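Local coordinates for cytochrome c, putative (PDB 1SP3), which is an octaheme tetrathionate reductase, a respiratory enzyme that probably moves electrons through its c-type hemes to a sulfur-compound substrate, at residues N70-T75 / K349-G354; A66-E71 / E371-M376. All coordinates share one frame; numbering follows the deposited sequence.

Contact 1 (N70-T75 / K349-G354); sequences NEPRCT and KTYGKG. With HEC (heme c), chain D.
Asn70 uses its side-chain oxygen to collect two successive backbone N-H groups of the facing loop. Asn70 OD1 accepts from Thr350 N at 2.9 Å and from Tyr351 N at 3.0 Å, the second bond almost straight (174° at the hydrogen). Both donors come from the same face of the amide, tilted from its plane, and Thr350 OG1 adds a weak bond to the same oxygen. With chi1 at -51° the amide lies beside its own backbone N, and Asn70 ND2 turns back to Ala66 O; asparagine suits the place because one short group accepts from a foreign loop and donates to its own. Outward from this polar grip lies the Tyr351 ring, swung against the helix by a CG anti to the backbone N (chi1 179°). Arg73 CB sits over one ring face in a CH-pi contact, 4.2 Å from the centroid and displaced toward the rim, while the guanidinium leads away. Pro72, a compact apolar ring suited to the start of the short helix, puts CB 3.6 Å from Tyr351 CE2. Helix 71-74, bearing the heme-bound Cys74, thus packs on the loop between strand 344-345 and helix 356-359, whose Trp357 also touches Arg73 and Thr350.

Contact 2 (A66-E71 / E371-M376); sequences AISSNE and EANPTM. With HEC (heme c), chain D.
The amide of Asn373 donates through ND2 to Ser68 OG at 2.9 Å, the hydroxyl lying 24° out of the amide plane. At the other end of the same flat group, Asn373 OD1 accepts from Met376 N in the carbonyl plane, on a lone pair, at 3.1 Å. CG stands anti to the backbone N (chi1 -165°), a setting that lets the amide span from the helix start to the serine. Replacing Asn373 with an alanine removes both ends, and would probably leave Met376 N uncapped and Ser68 OG without this donor. Ser68 suits its place by being both small and polar: while OG takes the amide N-H, its CB comes within 4.2 Å of Pro374 CD. Alongside, Ser69 CB rests on Ala372 CB at 3.7 Å, small groups that permit close approach. A water donates to both Glu71 OE2 and Ala372 O, linking the carboxylate to the Ala372 carbonyl, just before the Asn373 cap. Asn373 is a classic N-cap of helix 374-378, followed by Pro374, which suits the first helical position because it has no N-H to satisfy. Facing it is a type II beta turn from Ile67 to Asn70, with Ser69 at positive phi; Ile67, the first residue of this turn, has its CD1 3.4 Å from heme C1B, so the helix cap backs a turn that lines the heme pocket.

Contacts 1 and 2 start from one continuous run of chain, 66-75, and share Asn70 and Glu71; their centres lie 10 Å apart. They also touch directly: Lys349 NZ, from contact 1, approaches Ser69 O, from contact 2, at 3.0 Å, a probable hydrogen bond that ties the turn to the loop at 349-354. Nearer the heme, Cys74 CB packs on Ile67 CG1 at 3.5 Å. Both contacts reach the same heme c, which Cys74 SG joins covalently at CAB and to which Lys56 and Cys77 are also bonded. The 66-75 run is therefore sandwiched between this heme and the later segments 349-354 and 371-376.

Contact 1 (N70-T75 / K349-G354)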
loop_
_atom_site.group_PDB
_atom_site.type_symbol
_atom_site.label_atom_id
_atom_site.label_comp_id
_atom_site.label_asym_id
_atom_site.label_seq_id
_atom_site.Cartn_x
_atom_site.Cartn_y
_atom_site.Cartn_z
ATOM N N ASN A 70 -7.121 16.619 -0.796
ATOM C CA ASN A 70 -6.970 16.125 0.576
ATOM C C ASN A 70 -5.535 16.122 1.054
ATOM O O ASN A 70 -5.287 15.605 2.157
ATOM C CB ASN A 70 -7.537 14.679 0.743
ATOM C CG ASN A 70 -8.908 14.588 0.202
ATOM O OD1 ASN A 70 -9.737 15.352 0.654
ATOM N ND2 ASN A 70 -9.123 13.816 -0.906
ATOM N N GLU A 71 -4.629 16.721 0.266
ATOM C CA GLU A 71 -3.217 16.523 0.496
ATOM C C GLU A 71 -2.728 16.669 1.966
ATOM O O GLU A 71 -1.897 15.857 2.381
ATOM C CB GLU A 71 -2.369 17.318 -0.503
ATOM C CG GLU A 71 -2.573 16.827 -1.929
ATOM C CD GLU A 71 -3.596 17.684 -2.703
ATOM O OE1 GLU A 71 -4.647 18.087 -2.151
ATOM O OE2 GLU A 71 -3.327 17.972 -3.873
ATOM N N PRO A 72 -3.163 17.693 2.723
ATOM C CA PRO A 72 -2.656 17.898 4.099
ATOM C C PRO A 72 -2.830 16.740 5.068
ATOM O O PRO A 72 -2.004 16.581 6.010
ATOM C CB PRO A 72 -3.454 19.121 4.619
ATOM C CG PRO A 72 -3.814 19.890 3.419
ATOM C CD PRO A 72 -4.045 18.815 2.296
ATOM N N ARG A 73 -3.889 15.968 4.889
ATOM C CA ARG A 73 -4.045 14.743 5.607
ATOM C C ARG A 73 -3.137 13.644 4.978
ATOM O O ARG A 73 -2.628 12.843 5.696
ATOM C CB ARG A 73 -5.533 14.283 5.726
ATOM C CG ARG A 73 -5.891 13.608 7.113
ATOM C CD ARG A 73 -6.919 12.366 7.031
ATOM N NE ARG A 73 -7.029 11.511 8.256
ATOM C CZ ARG A 73 -7.681 10.316 8.327
ATOM N NH1 ARG A 73 -7.728 9.644 9.470
ATOM N NH2 ARG A 73 -8.278 9.779 7.267
ATOM N N CYS A 74 -2.915 13.598 3.681
ATOM C CA CYS A 74 -2.228 12.415 3.132
ATOM C C CYS A 74 -0.717 12.482 3.174
ATOM O O CYS A 74 -0.030 11.449 3.318
ATOM C CB CYS A 74 -2.780 12.089 1.747
ATOM S SG CYS A 74 -4.603 12.359 1.815
ATOM N N THR A 75 -0.188 13.695 3.079
ATOM C CA THR A 75 1.257 13.856 2.966
ATOM C C THR A 75 1.979 13.876 4.314
ATOM O O THR A 75 3.221 14.069 4.381
ATOM C CB THR A 75 1.630 15.083 2.091
ATOM O OG1 THR A 75 1.131 16.269 2.719
ATOM C CG2 THR A 75 1.005 15.042 0.565
ATOM N N LYS A 349 -13.454 15.775 -2.247
ATOM C CA LYS A 349 -12.782 16.385 -1.150
ATOM C C LYS A 349 -13.391 15.869 0.172
ATOM O O LYS A 349 -14.573 16.066 0.431
ATOM C CB LYS A 349 -12.872 17.947 -1.286
ATOM C CG LYS A 349 -12.215 18.729 -0.074
ATOM C CD LYS A 349 -12.226 20.233 -0.434
ATOM C CE LYS A 349 -11.295 21.062 0.409
ATOM N NZ LYS A 349 -9.900 20.969 -0.015
ATOM N N THR A 350 -12.616 15.160 0.991
ATOM C CA THR A 350 -13.151 14.718 2.251
ATOM C C THR A 350 -12.570 15.574 3.320
ATOM O O THR A 350 -13.239 15.882 4.292
ATOM C CB THR A 350 -12.765 13.257 2.560
ATOM O OG1 THR A 350 -11.339 13.127 2.496
ATOM C CG2 THR A 350 -13.390 12.227 1.539
ATOM N N TYR A 351 -11.324 15.976 3.142
ATOM C CA TYR A 351 -10.610 16.713 4.168
ATOM C C TYR A 351 -10.773 18.231 3.985
ATOM O O TYR A 351 -10.809 18.726 2.866
ATOM C CB TYR A 351 -9.108 16.372 4.122
ATOM C CG TYR A 351 -8.345 17.153 5.159
ATOM C CD1 TYR A 351 -8.488 16.820 6.506
ATOM C CD2 TYR A 351 -7.561 18.283 4.815
ATOM C CE1 TYR A 351 -7.835 17.549 7.503
ATOM C CE2 TYR A 351 -6.879 19.022 5.800
ATOM C CZ TYR A 351 -7.022 18.639 7.137
ATOM O OH TYR A 351 -6.391 19.309 8.185
ATOM N N GLY A 352 -10.818 18.979 5.077
ATOM C CA GLY A 352 -10.672 20.444 5.008
ATOM C C GLY A 352 -11.976 21.215 4.663
ATOM O O GLY A 352 -13.073 20.636 4.666
ATOM N N LYS A 353 -11.849 22.488 4.326
ATOM C CA LYS A 353 -12.996 23.375 4.070
ATOM C C LYS A 353 -13.900 22.960 2.874
ATOM O O LYS A 353 -13.428 22.804 1.741
ATOM C CB LYS A 353 -12.507 24.837 3.879
ATOM C CG LYS A 353 -12.646 25.712 5.165
ATOM C CD LYS A 353 -11.279 26.423 5.574
ATOM C CE LYS A 353 -11.511 27.515 6.695
ATOM N NZ LYS A 353 -10.332 28.397 7.093
ATOM N N GLY A 354 -15.185 22.765 3.140
ATOM C CA GLY A 354 -16.078 22.238 2.107
ATOM C C GLY A 354 -16.090 20.709 1.977
ATOM O O GLY A 354 -17.064 20.118 1.480
HETATM FE FE HEC D . -1.866 6.458 1.388
HETATM C CHA HEC D . -0.584 4.280 -1.054
HETATM C CHB HEC D . -4.382 7.385 -0.790
HETATM C CHC HEC D . -3.000 8.782 3.626
HETATM C CHD HEC D . 0.473 5.459 3.632
HETATM N NA HEC D . -2.440 5.911 -0.587
HETATM C C1A HEC D . -1.758 4.998 -1.408
HETATM C C2A HEC D . -2.485 4.931 -2.676
HETATM C C3A HEC D . -3.539 5.796 -2.621
HETATM C C4A HEC D . -3.517 6.423 -1.291
HETATM C CMA HEC D . -4.589 6.038 -3.791
HETATM C CAA HEC D . -2.106 3.989 -3.882
HETATM C CBA HEC D . -3.067 2.772 -3.952
HETATM C CGA HEC D . -3.169 2.064 -2.573
HETATM O O1A HEC D . -4.212 2.263 -1.883
HETATM O O2A HEC D . -2.233 1.311 -2.056
HETATM N NB HEC D . -3.385 7.831 1.449
HETATM C C1B HEC D . -4.282 8.072 0.382
HETATM C C2B HEC D . -5.142 9.180 0.729
HETATM C C3B HEC D . -4.774 9.545 1.984
HETATM C C4B HEC D . -3.655 8.704 2.421
HETATM C CMB HEC D . -6.278 9.719 -0.203
HETATM C CAB HEC D . -5.339 10.691 2.862
HETATM C CBB HEC D . -6.677 11.023 2.851
HETATM N NC HEC D . -1.362 7.025 3.389
HETATM C C1C HEC D . -1.969 8.014 4.102
HETATM C C2C HEC D . -1.351 8.081 5.396
HETATM C C3C HEC D . -0.369 7.114 5.425
HETATM C C4C HEC D . -0.367 6.452 4.125
HETATM C CMC HEC D . -1.799 9.120 6.470
HETATM C CAC HEC D . 0.610 6.756 6.612
HETATM C CBC HEC D . 0.232 6.375 7.885
HETATM N ND HEC D . -0.293 5.041 1.318
HETATM C C1D HEC D . 0.594 4.932 2.365
HETATM C C2D HEC D . 1.684 4.056 1.871
HETATM C C3D HEC D . 1.379 3.680 0.416
HETATM C C4D HEC D . 0.121 4.345 0.151
HETATM C CMD HEC D . 2.909 3.610 2.671
HETATM C CAD HEC D . 2.199 2.727 -0.541
HETATM C CBD HEC D . 1.656 1.311 -0.322
HETATM C CGD HEC D . 2.485 0.202 -1.010
HETATM O O1D HEC D . 2.456 -0.906 -0.424
HETATM O O2D HEC D . 3.159 0.296 -2.118
#

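Contact 2 (A66-E71 / E371-M376)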
loop_
_atom_site.group_PDB
_atom_site.type_symbol
_atom_site.label_atom_id
_atom_site.label_comp_id
_atom_site.label_asym_id
_atom_site.label_seq_id
_atom_site.Cartn_x
_atom_site.Cartn_y
_atom_site.Cartn_z
ATOM N N ALA A 66 -8.480 9.223 -3.069
ATOM C CA ALA A 66 -7.523 9.958 -3.842
ATOM C C ALA A 66 -7.046 11.147 -3.076
ATOM O O ALA A 66 -7.801 11.841 -2.326
ATOM C CB ALA A 66 -8.082 10.447 -5.169
ATOM N N ILE A 67 -5.760 11.375 -3.308
ATOM C CA ILE A 67 -5.024 12.470 -2.677
ATOM C C ILE A 67 -5.452 13.913 -2.953
ATOM O O ILE A 67 -5.342 14.768 -2.036
ATOM C CB ILE A 67 -3.531 12.207 -3.015
ATOM C CG1 ILE A 67 -2.893 11.764 -1.762
ATOM C CG2 ILE A 67 -2.781 13.256 -3.903
ATOM C CD1 ILE A 67 -2.856 10.298 -1.748
ATOM N N SER A 68 -5.886 14.219 -4.194
ATOM C CA SER A 68 -6.158 15.620 -4.589
ATOM C C SER A 68 -7.299 16.213 -3.815
ATOM O O SER A 68 -8.331 15.539 -3.582
ATOM C CB SER A 68 -6.392 15.779 -6.067
ATOM O OG SER A 68 -7.400 14.884 -6.460
ATOM N N SER A 69 -7.047 17.456 -3.359
ATOM C CA SER A 69 -7.891 18.227 -2.482
ATOM C C SER A 69 -7.813 17.739 -1.040
ATOM O O SER A 69 -8.373 18.380 -0.136
ATOM C CB SER A 69 -9.342 18.287 -3.038
ATOM O OG SER A 69 -9.967 17.028 -2.877
ATOM N N ASN A 70 -7.121 16.619 -0.796
ATOM C CA ASN A 70 -6.970 16.125 0.576
ATOM C C ASN A 70 -5.535 16.122 1.054
ATOM O O ASN A 70 -5.287 15.605 2.157
ATOM C CB ASN A 70 -7.537 14.679 0.743
ATOM C CG ASN A 70 -8.908 14.588 0.202
ATOM O OD1 ASN A 70 -9.737 15.352 0.654
ATOM N ND2 ASN A 70 -9.123 13.816 -0.906
ATOM N N GLU A 71 -4.629 16.721 0.266
ATOM C CA GLU A 71 -3.217 16.523 0.496
ATOM C C GLU A 71 -2.728 16.669 1.966
ATOM O O GLU A 71 -1.897 15.857 2.381
ATOM C CB GLU A 71 -2.369 17.318 -0.503
ATOM C CG GLU A 71 -2.573 16.827 -1.929
ATOM C CD GLU A 71 -3.596 17.684 -2.703
ATOM O OE1 GLU A 71 -4.647 18.087 -2.151
ATOM O OE2 GLU A 71 -3.327 17.972 -3.873
ATOM N N GLU A 371 -12.810 19.762 -9.225
ATOM C CA GLU A 371 -12.128 20.994 -9.647
ATOM C C GLU A 371 -10.710 21.037 -9.152
ATOM O O GLU A 371 -9.950 21.840 -9.606
ATOM C CB GLU A 371 -12.814 22.264 -9.159
ATOM C CG GLU A 371 -14.238 22.439 -9.608
ATOM C CD GLU A 371 -14.898 23.559 -8.809
ATOM O OE1 GLU A 371 -14.248 24.062 -7.828
ATOM O OE2 GLU A 371 -16.042 23.945 -9.179
ATOM N N ALA A 372 -10.329 20.179 -8.223
ATOM C CA ALA A 372 -8.938 20.202 -7.781
ATOM C C ALA A 372 -8.053 19.120 -8.434
ATOM O O ALA A 372 -6.807 19.197 -8.366
ATOM C CB ALA A 372 -8.858 20.150 -6.233
ATOM N N ASN A 373 -8.684 18.108 -9.029
ATOM C CA ASN A 373 -7.940 16.994 -9.639
ATOM C C ASN A 373 -7.201 17.417 -10.945
ATOM O O ASN A 373 -7.849 17.839 -11.918
ATOM C CB ASN A 373 -8.881 15.801 -9.884
ATOM C CG ASN A 373 -8.130 14.482 -10.168
ATOM O OD1 ASN A 373 -7.866 14.121 -11.322
ATOM N ND2 ASN A 373 -7.872 13.723 -9.122
ATOM N N PRO A 374 -5.865 17.340 -10.973
ATOM C CA PRO A 374 -5.129 17.690 -12.201
ATOM C C PRO A 374 -5.553 16.869 -13.412
ATOM O O PRO A 374 -5.723 17.457 -14.475
ATOM C CB PRO A 374 -3.650 17.428 -11.837
ATOM C CG PRO A 374 -3.696 16.531 -10.597
ATOM C CD PRO A 374 -4.947 16.965 -9.868
ATOM N N THR A 375 -5.723 15.561 -13.282
ATOM C CA THR A 375 -6.146 14.791 -14.437
ATOM C C THR A 375 -7.565 15.154 -14.938
ATOM O O THR A 375 -7.758 15.230 -16.153
ATOM C CB THR A 375 -6.018 13.287 -14.213
ATOM O OG1 THR A 375 -5.448 13.072 -12.925
ATOM C CG2 THR A 375 -4.950 12.685 -15.109
ATOM N N MET A 376 -8.536 15.399 -14.041
ATOM C CA MET A 376 -9.880 15.748 -14.478
ATOM C C MET A 376 -9.794 17.038 -15.342
ATOM O O MET A 376 -10.388 17.116 -16.421
ATOM C CB MET A 376 -10.819 15.950 -13.320
ATOM C CG MET A 376 -11.030 14.737 -12.442
ATOM S SD MET A 376 -11.485 13.231 -13.342
ATOM C CE MET A 376 -11.837 11.991 -11.813
HETATM FE FE HEC D . -1.866 6.458 1.388
HETATM C CHA HEC D . -0.584 4.280 -1.054
HETATM C CHB HEC D . -4.382 7.385 -0.790
HETATM C CHC HEC D . -3.000 8.782 3.626
HETATM C CHD HEC D . 0.473 5.459 3.632
HETATM N NA HEC D . -2.440 5.911 -0.587
HETATM C C1A HEC D . -1.758 4.998 -1.408
HETATM C C2A HEC D . -2.485 4.931 -2.676
HETATM C C3A HEC D . -3.539 5.796 -2.621
HETATM C C4A HEC D . -3.517 6.423 -1.291
HETATM C CMA HEC D . -4.589 6.038 -3.791
HETATM C CAA HEC D . -2.106 3.989 -3.882
HETATM C CBA HEC D . -3.067 2.772 -3.952
HETATM C CGA HEC D . -3.169 2.064 -2.573
HETATM O O1A HEC D . -4.212 2.263 -1.883
HETATM O O2A HEC D . -2.233 1.311 -2.056
HETATM N NB HEC D . -3.385 7.831 1.449
HETATM C C1B HEC D . -4.282 8.072 0.382
HETATM C C2B HEC D . -5.142 9.180 0.729
HETATM C C3B HEC D . -4.774 9.545 1.984
HETATM C C4B HEC D . -3.655 8.704 2.421
HETATM C CMB HEC D . -6.278 9.719 -0.203
HETATM C CAB HEC D . -5.339 10.691 2.862
HETATM C CBB HEC D . -6.677 11.023 2.851
HETATM N NC HEC D . -1.362 7.025 3.389
HETATM C C1C HEC D . -1.969 8.014 4.102
HETATM C C2C HEC D . -1.351 8.081 5.396
HETATM C C3C HEC D . -0.369 7.114 5.425
HETATM C C4C HEC D . -0.367 6.452 4.125
HETATM C CMC HEC D . -1.799 9.120 6.470
HETATM C CAC HEC D . 0.610 6.756 6.612
HETATM C CBC HEC D . 0.232 6.375 7.885
HETATM N ND HEC D . -0.293 5.041 1.318
HETATM C C1D HEC D . 0.594 4.932 2.365
HETATM C C2D HEC D . 1.684 4.056 1.871
HETATM C C3D HEC D . 1.379 3.680 0.416
HETATM C C4D HEC D . 0.121 4.345 0.151
HETATM C CMD HEC D . 2.909 3.610 2.671
HETATM C CAD HEC D . 2.199 2.727 -0.541
HETATM C CBD HEC D . 1.656 1.311 -0.322
HETATM C CGD HEC D . 2.485 0.202 -1.010
HETATM O O1D HEC D . 2.456 -0.906 -0.424
HETATM O O2D HEC D . 3.159 0.296 -2.118
HETATM O O HOH W 1 -5.130 18.846 -5.671
#